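Local coordinates for riboflavin kinase, putative (Trypanosoma brucei, PDB 3BNW), which probably phosphorylates riboflavin with ATP to give FMN, the single step of FMN formation from riboflavin, at residues S33-P38 and H131-L136; A40-D45 and A114-I119; N57-G62 and K141-F146; G64-V69 and P101-E106; Y80-S85 and I118-E123. One frame throughout, in Å; residues are numbered along the deposited sequence.

How the interactions relate
Interactions 2, 4 and 5 join strands of one antiparallel barrel, interaction 3 packs helix 133-151 on it, and interaction 1 lies at the surface. Interactions 2 and 5 share Ile118, whose side chain touches Ile42 in one and Phe82 in the other; their centres are about 12 Å apart. Interaction 5 lies nearest the middle of the chain, about 8 Å from interaction 3 and about 11 Å from interaction 4, centre to centre. Strand 58-69 carries both 57-62 and 64-69, while helix 133-151 supplies partners to interactions 1 and 3. Pro38, in interaction 1, and Asn41, in interaction 2, bound the Pro-Thr-Ala-Asn signature of flavokinases. The structure is an apo form, without a bound substrate to mark the pocket.

Interaction 1: residues S33-P38 and H131-L136; sequences SQLGFP and HSLQAL
Phe37 meets Leu136 and Leu35 meets Leu133, two apolar pairs that bridge the loop 33-38 and the first turn of helix 133-151. The tighter of the two is at the phenyl ring, where CZ of Phe37 lies 3.6 Å from CD2 of Leu136 and CE1 is almost as near. The methyl comes at a slant to the ring, and the two side chains approach from opposite directions. With CG of Leu136 anti to its backbone N (chi1 176°), the branch extends from the helix toward the loop.

On the looser side, Leu35 and Leu133 reach out tip to tip and meet through a single pair of methyls, CD1 of Leu35 and CD1 of Leu133 at 3.9 Å. Both leucines are exposed to solvent, and their CA atoms remain 10.3 Å apart, so side chains alone span the gap. Ser132 caps the helix start through a weak bond from Ala135 N to Ser132 OG.

Phe130 packs against Leu136 within the same chain. The contact lays the loop that runs from strand 18-25 to strand 41-42 beside the N-terminal end of the helix that follows strand 115-126.

Interaction 2: residues A40-D45 and A114-I119; sequences ANIGLD and AVVKII
Ile42 of the short strand 41-42 faces Val116 of strand 115-126 with their CA atoms 7.5 Å apart, too far for the two backbones to pair, so the contact is made by side chains alone. Ile42 points into the space between them and presents its longer branch: CG1 of Ile42 is 3.6 Å from CG1 of Val116, and CD1 of Ile42 approaches the same methyl just as closely. The two side chains cross at about a right angle. Val116 offers this methyl because its CG1 sits between the backbone N and the carbonyl carbon (chi1 58°), the crowded position, which leaves CG2 anti to the N. Further along the strand Ile118 comes tip to tip with Ile42, CD1 of Ile118 standing 4.1 Å from CD1 of Ile42.

Asn41 and Lys117 turn away from this interface, as the alternation of a strand requires, and Lys117 NZ finds Phe165 O instead. The backbone of Ile42 is bonded to Val99, and its side chain also touches Val99 and Pro101, while Val116 leans on Phe103. Ala40 and Asn41 close the Pro-Thr-Ala-Asn signature of flavokinases, so Ile42 follows it directly. With three buried aliphatic residues and no polar atom in the interface, the contact is purely hydrophobic and holds the residue after that signature against strand 115-126 by close fit rather than by directed bonds.

Interaction 3: residues N57-G62 and K141-F146; sequences NLVVYG and KSDVQF
Tyr61 and Phe146 form an offset edge-to-face pair in which the edge of the phenylalanine turns toward the face of the tyrosine. Their planes stand at 80° and their centroids are 5.7 Å apart, with the nearest approach 3.9 Å between CE2 of Tyr61 and CE2 of Phe146. Taken as whole side chains, the two cross obliquely. Phe146 starts out beside the strand rather than at it, but with CG anti to the backbone N (chi1 178°) its ring swings far enough to reach Tyr61. The tyrosine in turn points from strand 58-69 toward helix 133-151, where Thr147 and Met150 also touch it.

One helical turn earlier Asp143 faces Val59 more loosely, OD2 of Asp143 lying 4.4 Å from CG1 of Val59. The carboxylate is not left to this apolar neighbour, because OD1 forms a salt bridge with NE of Arg125. The hydroxyl of Tyr61 is likewise engaged, in a hydrogen bond with OE1 of Gln11. His8, a residue of the N-terminal histidine tag, stacks on the Phe146 ring.

Between strand and helix the chemistry is mainly aromatic, with one carboxylate beside a valine. The edge hydrogens of Phe146 turn toward the pi face of Tyr61, off its centre, a weakly favourable electrostatic fit, and Arg125, from outside the two segments, probably offsets the charge of the buried Asp143.

Interaction 4: residues G64-V69 and P101-E106; sequences GTVSQV and PYFLHE
Phe103 drives its ring edge against bare backbone at Gly64, with CE1 of Phe103 only 3.5 Å from C of Gly64, which lies in the plane of the ring. Such a meeting of phenyl edge and main chain is possible because Gly64 has no side chain, and its CA comes within 3.7 Å of the same CE1. The contact belongs to the antiparallel barrel of the riboflavin kinase fold, in which the short segments 64-69 and 101-103 cross almost perpendicularly, at a signed angle of -89° and with their axes 9.2 Å apart. Both strands pair with strand 75-87, which lies between them in the sheet; the sheet curls strongly enough for the ring to reach over it.

Phe103 is the one residue of 101-106 that touches 64-69, and it spans the gap alone. Its CG lies anti to the carbonyl carbon (chi1 -84°), which sends the ring toward Gly64 and Val66. The valine closes on the ring at a slant, its CG2 lying 3.6 Å from CE2 of Phe103. The side chain of Thr65 starts out in the other direction, but its backbone N borders the ring edge near the plane.

Tyr80 and Val116 also pack on Phe103, and Phe107 and Phe111 on Val66, so both lie within a larger apolar cluster. Just after the phenylalanine the chain bends through an inverse gamma turn centred on Leu104, spanned by a weak hydrogen bond of 2.8 Å from N of His105 to O of Phe103.

Interaction 5: residues Y80-S85 and I118-E123; sequences YPFAAS and IIVLGE
In the core of the antiparallel barrel that defines the riboflavin kinase fold, Phe82 of strand 75-87 lays its ring on Ile118 of strand 115-126. The local segments 80-85 and 118-123 cross at a signed angle of -70° with their axes 8.8 Å apart. They do not pair, since strand 58-69 lies between them in the sheet, and the coiling of the sheet turns Phe82 and Ile118 toward each other. Phe82 provides every close contact from its own segment, and its neighbour Ala83 turns the other way.

Ile118 comes over one face of the ring. Its CG2 is 4.0 Å from the ring centroid and 16° off the normal, a CH-pi contact displaced somewhat toward the rim, while CB of Ile118 lies 3.7 Å from CE1 of Phe82. The other branch is close as well, CD1 of Ile118 being 3.8 Å from CZ of Phe82. At the edge, near the ring plane, stand two further groups: CG2 of Val120, 3.8 Å from CZ of Phe82, and the carbonyl O of Ile119, 3.5 Å from CE1 of Phe82. The Phe82 side chain rises between its own backbone N and carbonyl carbon (chi1 85°), which turns the ring toward strand 115-126. The side chain of Ile119 starts out away from Phe82 and touches Phe19.

Strand 58-69 bridges the two segments, with Gly62 bonded to the backbone of Phe82 and Tyr61 facing the classic bulge at Leu121 and Gly122. Leu20 of strand 18-25 also packs on Ile118, and Leu151 of helix 133-151 touches both Pro81 and Leu121 at the barrel's outer side.

Interaction 1: residues S33-P38 and H131-L136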
# COMPACT_ATOMS: atom_id res chain seq x y z
N SER A 33 13.87 11.17 13.73
CA SER A 33 14.34 11.94 12.58
C SER A 33 13.57 13.25 12.44
O SER A 33 12.35 13.29 12.58
CB SER A 33 14.21 11.11 11.29
OG SER A 33 14.81 11.78 10.19
N GLN A 34 14.31 14.32 12.15
CA GLN A 34 13.74 15.66 12.00
C GLN A 34 13.22 15.93 10.58
O GLN A 34 12.65 16.99 10.32
CB GLN A 34 14.79 16.72 12.36
CG GLN A 34 15.42 16.57 13.75
CD GLN A 34 14.47 16.90 14.89
OE1 GLN A 34 13.66 17.82 14.79
NE2 GLN A 34 14.58 16.16 15.98
N LEU A 35 13.43 14.98 9.66
CA LEU A 35 13.06 15.16 8.25
C LEU A 35 11.55 15.18 8.00
O LEU A 35 11.08 15.79 7.04
CB LEU A 35 13.70 14.07 7.39
CG LEU A 35 15.17 14.33 7.07
CD1 LEU A 35 15.90 13.04 6.75
CD2 LEU A 35 15.28 15.32 5.92
N GLY A 36 10.79 14.50 8.86
CA GLY A 36 9.35 14.46 8.73
C GLY A 36 8.91 13.44 7.69
O GLY A 36 8.20 13.77 6.73
N PHE A 37 9.35 12.20 7.87
CA PHE A 37 8.89 11.10 7.05
C PHE A 37 7.41 10.86 7.33
O PHE A 37 6.90 11.27 8.38
CB PHE A 37 9.67 9.81 7.37
CG PHE A 37 11.08 9.82 6.87
CD1 PHE A 37 11.35 9.63 5.52
CD2 PHE A 37 12.15 10.01 7.74
CE1 PHE A 37 12.66 9.64 5.05
CE2 PHE A 37 13.46 10.02 7.28
CZ PHE A 37 13.72 9.83 5.93
N PRO A 38 6.71 10.20 6.39
CA PRO A 38 5.32 9.80 6.63
C PRO A 38 5.22 8.79 7.76
O PRO A 38 6.04 7.87 7.84
CB PRO A 38 4.92 9.13 5.31
CG PRO A 38 6.22 8.70 4.70
CD PRO A 38 7.16 9.79 5.05
N HIS A 131 22.78 4.23 4.64
CA HIS A 131 23.79 4.98 5.37
C HIS A 131 23.58 6.46 5.09
O HIS A 131 23.22 7.22 6.00
CB HIS A 131 25.19 4.51 4.98
CG HIS A 131 25.41 3.04 5.19
ND1 HIS A 131 25.45 2.46 6.44
CD2 HIS A 131 25.56 2.03 4.30
CE1 HIS A 131 25.63 1.16 6.31
NE2 HIS A 131 25.70 0.87 5.03
N SER A 132 23.76 6.87 3.84
CA SER A 132 23.55 8.26 3.45
C SER A 132 22.07 8.55 3.21
O SER A 132 21.26 7.63 3.08
CB SER A 132 24.35 8.58 2.18
OG SER A 132 24.03 7.68 1.14
N LEU A 133 21.74 9.84 3.17
CA LEU A 133 20.38 10.29 2.86
C LEU A 133 20.09 10.20 1.37
O LEU A 133 18.96 9.93 0.97
CB LEU A 133 20.19 11.74 3.33
CG LEU A 133 18.87 12.43 3.00
CD1 LEU A 133 17.70 11.67 3.59
CD2 LEU A 133 18.89 13.87 3.51
N GLN A 134 21.11 10.43 0.54
CA GLN A 134 20.96 10.39 -0.91
C GLN A 134 20.73 8.96 -1.38
O GLN A 134 20.15 8.74 -2.44
CB GLN A 134 22.19 11.00 -1.61
CG GLN A 134 21.87 11.94 -2.79
CD GLN A 134 22.93 13.03 -3.03
OE1 GLN A 134 23.88 13.19 -2.26
NE2 GLN A 134 22.75 13.78 -4.11
N ALA A 135 21.18 8.00 -0.57
CA ALA A 135 20.93 6.59 -0.82
C ALA A 135 19.44 6.27 -0.68
O ALA A 135 18.87 5.58 -1.52
CB ALA A 135 21.74 5.73 0.14
N LEU A 136 18.82 6.79 0.38
CA LEU A 136 17.39 6.59 0.63
C LEU A 136 16.54 7.20 -0.48
O LEU A 136 15.64 6.56 -1.01
CB LEU A 136 16.98 7.17 1.99
CG LEU A 136 15.48 7.15 2.37
CD1 LEU A 136 14.79 5.84 1.99
CD2 LEU A 136 15.32 7.41 3.86

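Interaction 2: residues A40-D45 and A114-I119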
# COMPACT_ATOMS: atom_id res chain seq x y z
N ALA A 40 1.85 7.51 8.44
CA ALA A 40 0.48 7.05 8.27
C ALA A 40 0.47 5.53 8.13
O ALA A 40 1.30 4.96 7.40
CB ALA A 40 -0.17 7.70 7.06
N ASN A 41 -0.46 4.88 8.83
CA ASN A 41 -0.58 3.42 8.80
C ASN A 41 -2.00 2.99 8.50
O ASN A 41 -2.94 3.77 8.63
CB ASN A 41 -0.18 2.82 10.15
CG ASN A 41 1.14 3.35 10.67
OD1 ASN A 41 2.21 2.94 10.22
ND2 ASN A 41 1.07 4.27 11.63
N ILE A 42 -2.15 1.73 8.10
CA ILE A 42 -3.47 1.11 7.99
C ILE A 42 -3.72 0.36 9.29
O ILE A 42 -2.89 -0.45 9.72
CB ILE A 42 -3.56 0.15 6.80
CG1 ILE A 42 -3.24 0.90 5.50
CG2 ILE A 42 -4.95 -0.46 6.72
CD1 ILE A 42 -3.38 0.05 4.26
N GLY A 43 -4.86 0.64 9.93
CA GLY A 43 -5.22 -0.00 11.19
C GLY A 43 -5.50 -1.48 11.01
O GLY A 43 -6.39 -1.86 10.25
N LEU A 44 -4.72 -2.31 11.70
CA LEU A 44 -4.86 -3.76 11.62
C LEU A 44 -5.47 -4.32 12.91
O LEU A 44 -5.63 -3.60 13.89
CB LEU A 44 -3.50 -4.41 11.38
CG LEU A 44 -2.63 -3.82 10.26
CD1 LEU A 44 -1.30 -4.57 10.16
CD2 LEU A 44 -3.37 -3.84 8.93
N ASP A 45 -5.81 -5.60 12.88
CA ASP A 45 -6.19 -6.35 14.07
C ASP A 45 -5.42 -7.68 14.08
O ASP A 45 -4.66 -7.95 13.16
CB ASP A 45 -7.71 -6.57 14.14
CG ASP A 45 -8.26 -7.37 12.96
OD1 ASP A 45 -7.48 -7.99 12.20
OD2 ASP A 45 -9.50 -7.40 12.81
N ALA A 114 -9.79 7.99 7.14
CA ALA A 114 -10.36 7.60 5.86
C ALA A 114 -10.13 6.12 5.65
O ALA A 114 -9.13 5.57 6.12
CB ALA A 114 -9.73 8.39 4.73
N VAL A 115 -11.05 5.47 4.95
CA VAL A 115 -10.88 4.07 4.62
C VAL A 115 -9.99 3.96 3.39
O VAL A 115 -10.23 4.59 2.36
CB VAL A 115 -12.23 3.35 4.36
CG1 VAL A 115 -12.01 1.88 4.04
CG2 VAL A 115 -13.15 3.50 5.58
N VAL A 116 -8.93 3.18 3.50
CA VAL A 116 -8.06 2.92 2.38
C VAL A 116 -8.23 1.47 1.96
O VAL A 116 -8.31 0.57 2.80
CB VAL A 116 -6.57 3.22 2.70
CG1 VAL A 116 -6.09 2.41 3.89
CG2 VAL A 116 -5.70 2.94 1.49
N LYS A 117 -8.31 1.25 0.66
CA LYS A 117 -8.40 -0.08 0.10
C LYS A 117 -7.22 -0.25 -0.82
O LYS A 117 -6.96 0.62 -1.64
CB LYS A 117 -9.71 -0.23 -0.68
CG LYS A 117 -10.97 -0.03 0.16
CD LYS A 117 -12.22 -0.02 -0.71
CE LYS A 117 -13.40 0.62 0.02
NZ LYS A 117 -14.61 0.72 -0.85
N ILE A 118 -6.48 -1.35 -0.68
CA ILE A 118 -5.35 -1.61 -1.57
C ILE A 118 -5.36 -3.04 -2.11
O ILE A 118 -5.77 -3.97 -1.42
CB ILE A 118 -3.97 -1.30 -0.89
CG1 ILE A 118 -3.78 -2.11 0.39
CG2 ILE A 118 -3.84 0.19 -0.58
CD1 ILE A 118 -2.34 -2.13 0.89
N ILE A 119 -4.93 -3.18 -3.36
CA ILE A 119 -4.61 -4.48 -3.95
C ILE A 119 -3.08 -4.52 -4.11
O ILE A 119 -2.51 -3.70 -4.84
CB ILE A 119 -5.33 -4.69 -5.30
CG1 ILE A 119 -6.84 -4.74 -5.08
CG2 ILE A 119 -4.85 -5.97 -5.98
CD1 ILE A 119 -7.67 -5.00 -6.33

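Interaction 3: residues N57-G62 and K141-F146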
# COMPACT_ATOMS: atom_id res chain seq x y z
N ASN A 57 8.82 -7.47 6.12
CA ASN A 57 10.20 -7.13 5.73
C ASN A 57 10.29 -6.76 4.25
O ASN A 57 11.34 -6.91 3.64
CB ASN A 57 11.18 -8.27 6.08
CG ASN A 57 12.63 -7.80 6.20
OD1 ASN A 57 13.54 -8.46 5.72
ND2 ASN A 57 12.84 -6.66 6.85
N LEU A 58 9.19 -6.25 3.69
CA LEU A 58 9.11 -5.94 2.26
C LEU A 58 8.53 -4.57 1.96
O LEU A 58 7.70 -4.06 2.71
CB LEU A 58 8.23 -6.96 1.55
CG LEU A 58 8.60 -8.43 1.64
CD1 LEU A 58 7.50 -9.26 0.96
CD2 LEU A 58 9.97 -8.70 1.01
N VAL A 59 8.97 -4.01 0.84
CA VAL A 59 8.29 -2.89 0.19
C VAL A 59 7.51 -3.47 -0.99
O VAL A 59 8.08 -4.14 -1.85
CB VAL A 59 9.26 -1.83 -0.36
CG1 VAL A 59 8.48 -0.71 -1.05
CG2 VAL A 59 10.14 -1.28 0.75
N VAL A 60 6.20 -3.22 -1.01
CA VAL A 60 5.31 -3.79 -2.03
C VAL A 60 4.64 -2.69 -2.82
O VAL A 60 4.75 -1.52 -2.47
CB VAL A 60 4.23 -4.72 -1.40
CG1 VAL A 60 4.89 -5.88 -0.67
CG2 VAL A 60 3.30 -3.94 -0.48
N TYR A 61 3.94 -3.07 -3.89
CA TYR A 61 3.30 -2.13 -4.78
C TYR A 61 1.96 -2.65 -5.29
O TYR A 61 1.67 -3.85 -5.22
CB TYR A 61 4.22 -1.81 -5.95
CG TYR A 61 4.50 -2.97 -6.88
CD1 TYR A 61 3.70 -3.21 -7.99
CD2 TYR A 61 5.57 -3.82 -6.66
CE1 TYR A 61 3.94 -4.27 -8.85
CE2 TYR A 61 5.83 -4.89 -7.52
CZ TYR A 61 5.01 -5.11 -8.61
OH TYR A 61 5.25 -6.16 -9.47
N GLY A 62 1.14 -1.75 -5.82
CA GLY A 62 -0.15 -2.12 -6.41
C GLY A 62 -1.06 -0.93 -6.61
O GLY A 62 -0.59 0.20 -6.74
N LYS A 141 12.97 6.92 -5.32
CA LYS A 141 12.81 7.24 -6.74
C LYS A 141 12.81 5.98 -7.61
O LYS A 141 12.04 5.87 -8.57
CB LYS A 141 13.92 8.18 -7.22
CG LYS A 141 13.60 9.66 -7.07
CD LYS A 141 14.88 10.52 -6.95
CE LYS A 141 15.80 10.42 -8.18
NZ LYS A 141 17.21 10.80 -7.86
N SER A 142 13.69 5.04 -7.28
CA SER A 142 13.73 3.76 -7.98
C SER A 142 12.48 2.91 -7.70
O SER A 142 12.01 2.21 -8.58
CB SER A 142 14.99 2.98 -7.60
OG SER A 142 16.15 3.68 -8.00
N ASP A 143 11.97 2.98 -6.47
CA ASP A 143 10.74 2.27 -6.11
C ASP A 143 9.54 2.87 -6.84
O ASP A 143 8.72 2.13 -7.39
CB ASP A 143 10.47 2.37 -4.60
CG ASP A 143 11.52 1.68 -3.76
OD1 ASP A 143 12.24 0.78 -4.26
OD2 ASP A 143 11.61 2.05 -2.57
N VAL A 144 9.45 4.20 -6.83
CA VAL A 144 8.36 4.91 -7.47
C VAL A 144 8.28 4.61 -8.97
O VAL A 144 7.21 4.32 -9.49
CB VAL A 144 8.48 6.44 -7.25
CG1 VAL A 144 7.42 7.20 -8.04
CG2 VAL A 144 8.38 6.78 -5.77
N GLN A 145 9.43 4.66 -9.65
CA GLN A 145 9.47 4.44 -11.10
C GLN A 145 9.20 2.97 -11.45
O GLN A 145 8.54 2.68 -12.44
CB GLN A 145 10.82 4.87 -11.69
CG GLN A 145 10.70 5.58 -13.03
CD GLN A 145 10.38 7.08 -12.89
OE1 GLN A 145 9.30 7.45 -12.41
NE2 GLN A 145 11.32 7.93 -13.30
N PHE A 146 9.73 2.06 -10.63
CA PHE A 146 9.52 0.63 -10.81
C PHE A 146 8.03 0.31 -10.71
O PHE A 146 7.46 -0.29 -11.61
CB PHE A 146 10.30 -0.15 -9.75
CG PHE A 146 10.12 -1.64 -9.83
CD1 PHE A 146 10.62 -2.36 -10.91
CD2 PHE A 146 9.46 -2.33 -8.82
CE1 PHE A 146 10.46 -3.74 -10.98
CE2 PHE A 146 9.30 -3.71 -8.89
CZ PHE A 146 9.80 -4.41 -9.97

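Interaction 4: residues G64-V69 and P101-E106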
# COMPACT_ATOMS: atom_id res chain seq x y z
N GLY A 64 -4.44 1.36 -5.21
CA GLY A 64 -5.19 1.70 -4.00
C GLY A 64 -6.21 2.79 -4.22
O GLY A 64 -6.15 3.51 -5.22
N THR A 65 -7.14 2.92 -3.29
CA THR A 65 -8.13 3.99 -3.32
C THR A 65 -8.32 4.56 -1.92
O THR A 65 -8.00 3.89 -0.92
CB THR A 65 -9.51 3.49 -3.86
OG1 THR A 65 -10.07 2.54 -2.95
CG2 THR A 65 -9.34 2.84 -5.23
N VAL A 66 -8.82 5.79 -1.85
CA VAL A 66 -9.09 6.46 -0.58
C VAL A 66 -10.55 6.93 -0.59
O VAL A 66 -11.02 7.50 -1.58
CB VAL A 66 -8.11 7.64 -0.34
CG1 VAL A 66 -8.53 8.46 0.88
CG2 VAL A 66 -6.71 7.11 -0.15
N SER A 67 -11.24 6.68 0.52
CA SER A 67 -12.69 6.89 0.60
C SER A 67 -13.09 7.28 2.02
O SER A 67 -12.34 7.05 2.97
CB SER A 67 -13.43 5.60 0.22
OG SER A 67 -13.27 5.29 -1.16
N GLN A 68 -14.28 7.86 2.13
CA GLN A 68 -14.85 8.28 3.41
C GLN A 68 -13.89 9.17 4.21
O GLN A 68 -13.65 8.96 5.40
CB GLN A 68 -15.29 7.05 4.22
CG GLN A 68 -16.46 6.30 3.59
CD GLN A 68 -16.90 5.09 4.39
OE1 GLN A 68 -16.06 4.31 4.87
NE2 GLN A 68 -18.21 4.90 4.53
N VAL A 69 -13.35 10.18 3.53
CA VAL A 69 -12.43 11.12 4.15
C VAL A 69 -13.25 12.12 4.98
O VAL A 69 -14.17 12.73 4.45
CB VAL A 69 -11.60 11.88 3.11
CG1 VAL A 69 -10.63 12.86 3.78
CG2 VAL A 69 -10.83 10.90 2.22
N PRO A 101 1.53 2.74 3.82
CA PRO A 101 1.38 2.94 2.38
C PRO A 101 1.85 4.33 1.92
O PRO A 101 1.75 5.31 2.66
CB PRO A 101 -0.13 2.79 2.18
CG PRO A 101 -0.75 3.19 3.49
CD PRO A 101 0.33 3.19 4.55
N TYR A 102 2.35 4.38 0.68
CA TYR A 102 2.79 5.63 0.07
C TYR A 102 2.14 5.78 -1.30
O TYR A 102 2.64 5.27 -2.30
CB TYR A 102 4.32 5.67 -0.06
CG TYR A 102 5.08 5.01 1.06
CD1 TYR A 102 5.06 5.53 2.35
CD2 TYR A 102 5.84 3.86 0.83
CE1 TYR A 102 5.75 4.92 3.39
CE2 TYR A 102 6.54 3.25 1.86
CZ TYR A 102 6.49 3.79 3.13
OH TYR A 102 7.19 3.18 4.15
N PHE A 103 1.01 6.48 -1.34
CA PHE A 103 0.30 6.71 -2.60
C PHE A 103 1.14 7.57 -3.54
O PHE A 103 1.61 8.64 -3.15
CB PHE A 103 -1.05 7.39 -2.36
CG PHE A 103 -2.15 6.44 -2.01
CD1 PHE A 103 -2.79 5.72 -3.00
CD2 PHE A 103 -2.53 6.25 -0.69
CE1 PHE A 103 -3.80 4.82 -2.69
CE2 PHE A 103 -3.55 5.35 -0.37
CZ PHE A 103 -4.18 4.63 -1.38
N LEU A 104 1.31 7.10 -4.77
CA LEU A 104 1.94 7.89 -5.83
C LEU A 104 0.92 8.90 -6.36
O LEU A 104 0.53 8.86 -7.53
CB LEU A 104 2.46 7.00 -6.96
CG LEU A 104 3.75 6.21 -6.70
CD1 LEU A 104 3.78 5.57 -5.32
CD2 LEU A 104 3.95 5.16 -7.78
N HIS A 105 0.50 9.80 -5.48
CA HIS A 105 -0.49 10.82 -5.80
C HIS A 105 -0.42 11.97 -4.78
O HIS A 105 -0.18 11.74 -3.59
CB HIS A 105 -1.90 10.23 -5.81
CG HIS A 105 -2.97 11.24 -6.07
ND1 HIS A 105 -3.16 11.83 -7.30
CD2 HIS A 105 -3.90 11.78 -5.25
CE1 HIS A 105 -4.17 12.68 -7.23
NE2 HIS A 105 -4.63 12.67 -5.99
N GLU A 106 -0.63 13.19 -5.26
CA GLU A 106 -0.54 14.38 -4.42
C GLU A 106 -1.96 14.82 -4.06
O GLU A 106 -2.64 15.45 -4.86
CB GLU A 106 0.21 15.52 -5.12
CG GLU A 106 1.33 15.07 -6.08
CD GLU A 106 0.85 14.94 -7.53
OE1 GLU A 106 0.73 13.80 -8.02
OE2 GLU A 106 0.59 16.00 -8.16

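Interaction 5: residues Y80-S85 and I118-E123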
# COMPACT_ATOMS: atom_id res chain seq x y z
N TYR A 80 -5.18 4.76 -7.49
CA TYR A 80 -3.84 5.29 -7.71
C TYR A 80 -2.78 4.21 -7.52
O TYR A 80 -2.99 3.26 -6.77
CB TYR A 80 -3.54 6.44 -6.75
CG TYR A 80 -4.53 7.59 -6.82
CD1 TYR A 80 -4.69 8.32 -7.99
CD2 TYR A 80 -5.28 7.95 -5.70
CE1 TYR A 80 -5.60 9.38 -8.05
CE2 TYR A 80 -6.18 9.01 -5.75
CZ TYR A 80 -6.34 9.72 -6.93
OH TYR A 80 -7.23 10.77 -6.99
N PRO A 81 -1.62 4.36 -8.19
CA PRO A 81 -0.46 3.52 -7.85
C PRO A 81 0.01 3.78 -6.42
O PRO A 81 -0.17 4.88 -5.89
CB PRO A 81 0.62 3.97 -8.86
CG PRO A 81 -0.10 4.71 -9.93
CD PRO A 81 -1.32 5.29 -9.30
N PHE A 82 0.59 2.77 -5.78
CA PHE A 82 1.12 2.93 -4.44
C PHE A 82 2.25 1.95 -4.20
O PHE A 82 2.29 0.88 -4.81
CB PHE A 82 0.03 2.74 -3.38
CG PHE A 82 -0.19 1.30 -3.00
CD1 PHE A 82 -1.10 0.53 -3.70
CD2 PHE A 82 0.53 0.72 -1.97
CE1 PHE A 82 -1.29 -0.81 -3.36
CE2 PHE A 82 0.35 -0.60 -1.64
CZ PHE A 82 -0.56 -1.37 -2.33
N ALA A 83 3.17 2.33 -3.32
CA ALA A 83 4.13 1.41 -2.72
C ALA A 83 3.83 1.39 -1.23
O ALA A 83 3.14 2.28 -0.72
CB ALA A 83 5.54 1.86 -2.98
N ALA A 84 4.33 0.38 -0.52
CA ALA A 84 4.04 0.26 0.91
C ALA A 84 5.06 -0.61 1.61
O ALA A 84 5.56 -1.57 1.03
CB ALA A 84 2.64 -0.33 1.12
N SER A 85 5.34 -0.28 2.86
CA SER A 85 6.24 -1.08 3.69
C SER A 85 5.43 -1.92 4.67
O SER A 85 4.55 -1.39 5.36
CB SER A 85 7.22 -0.19 4.45
OG SER A 85 7.97 0.61 3.56
N ILE A 118 -6.48 -1.35 -0.68
CA ILE A 118 -5.35 -1.61 -1.57
C ILE A 118 -5.36 -3.04 -2.11
O ILE A 118 -5.77 -3.97 -1.42
CB ILE A 118 -3.97 -1.30 -0.89
CG1 ILE A 118 -3.78 -2.11 0.39
CG2 ILE A 118 -3.84 0.19 -0.58
CD1 ILE A 118 -2.34 -2.13 0.89
N ILE A 119 -4.93 -3.18 -3.36
CA ILE A 119 -4.61 -4.48 -3.95
C ILE A 119 -3.08 -4.52 -4.11
O ILE A 119 -2.51 -3.70 -4.84
CB ILE A 119 -5.33 -4.69 -5.30
CG1 ILE A 119 -6.84 -4.74 -5.08
CG2 ILE A 119 -4.85 -5.97 -5.98
CD1 ILE A 119 -7.67 -5.00 -6.33
N VAL A 120 -2.42 -5.44 -3.41
CA VAL A 120 -0.96 -5.58 -3.47
C VAL A 120 -0.60 -6.61 -4.53
O VAL A 120 -0.92 -7.78 -4.38
CB VAL A 120 -0.36 -6.02 -2.11
CG1 VAL A 120 1.10 -6.38 -2.27
CG2 VAL A 120 -0.50 -4.92 -1.08
N LEU A 121 0.08 -6.18 -5.59
CA LEU A 121 0.32 -7.03 -6.75
C LEU A 121 1.75 -7.56 -6.84
O LEU A 121 2.01 -8.51 -7.58
CB LEU A 121 -0.03 -6.27 -8.03
CG LEU A 121 -1.52 -5.95 -8.19
CD1 LEU A 121 -1.75 -4.88 -9.25
CD2 LEU A 121 -2.30 -7.21 -8.52
N GLY A 122 2.69 -6.96 -6.10
CA GLY A 122 4.05 -7.49 -6.10
C GLY A 122 5.00 -6.82 -5.13
O GLY A 122 4.66 -5.82 -4.48
N GLU A 123 6.21 -7.36 -5.08
CA GLU A 123 7.25 -6.90 -4.16
C GLU A 123 8.41 -6.23 -4.88
O GLU A 123 8.83 -6.67 -5.95
CB GLU A 123 7.76 -8.08 -3.33
CG GLU A 123 8.41 -9.20 -4.13
CD GLU A 123 8.53 -10.47 -3.34
OE1 GLU A 123 8.27 -10.42 -2.12
OE2 GLU A 123 8.87 -11.52 -3.92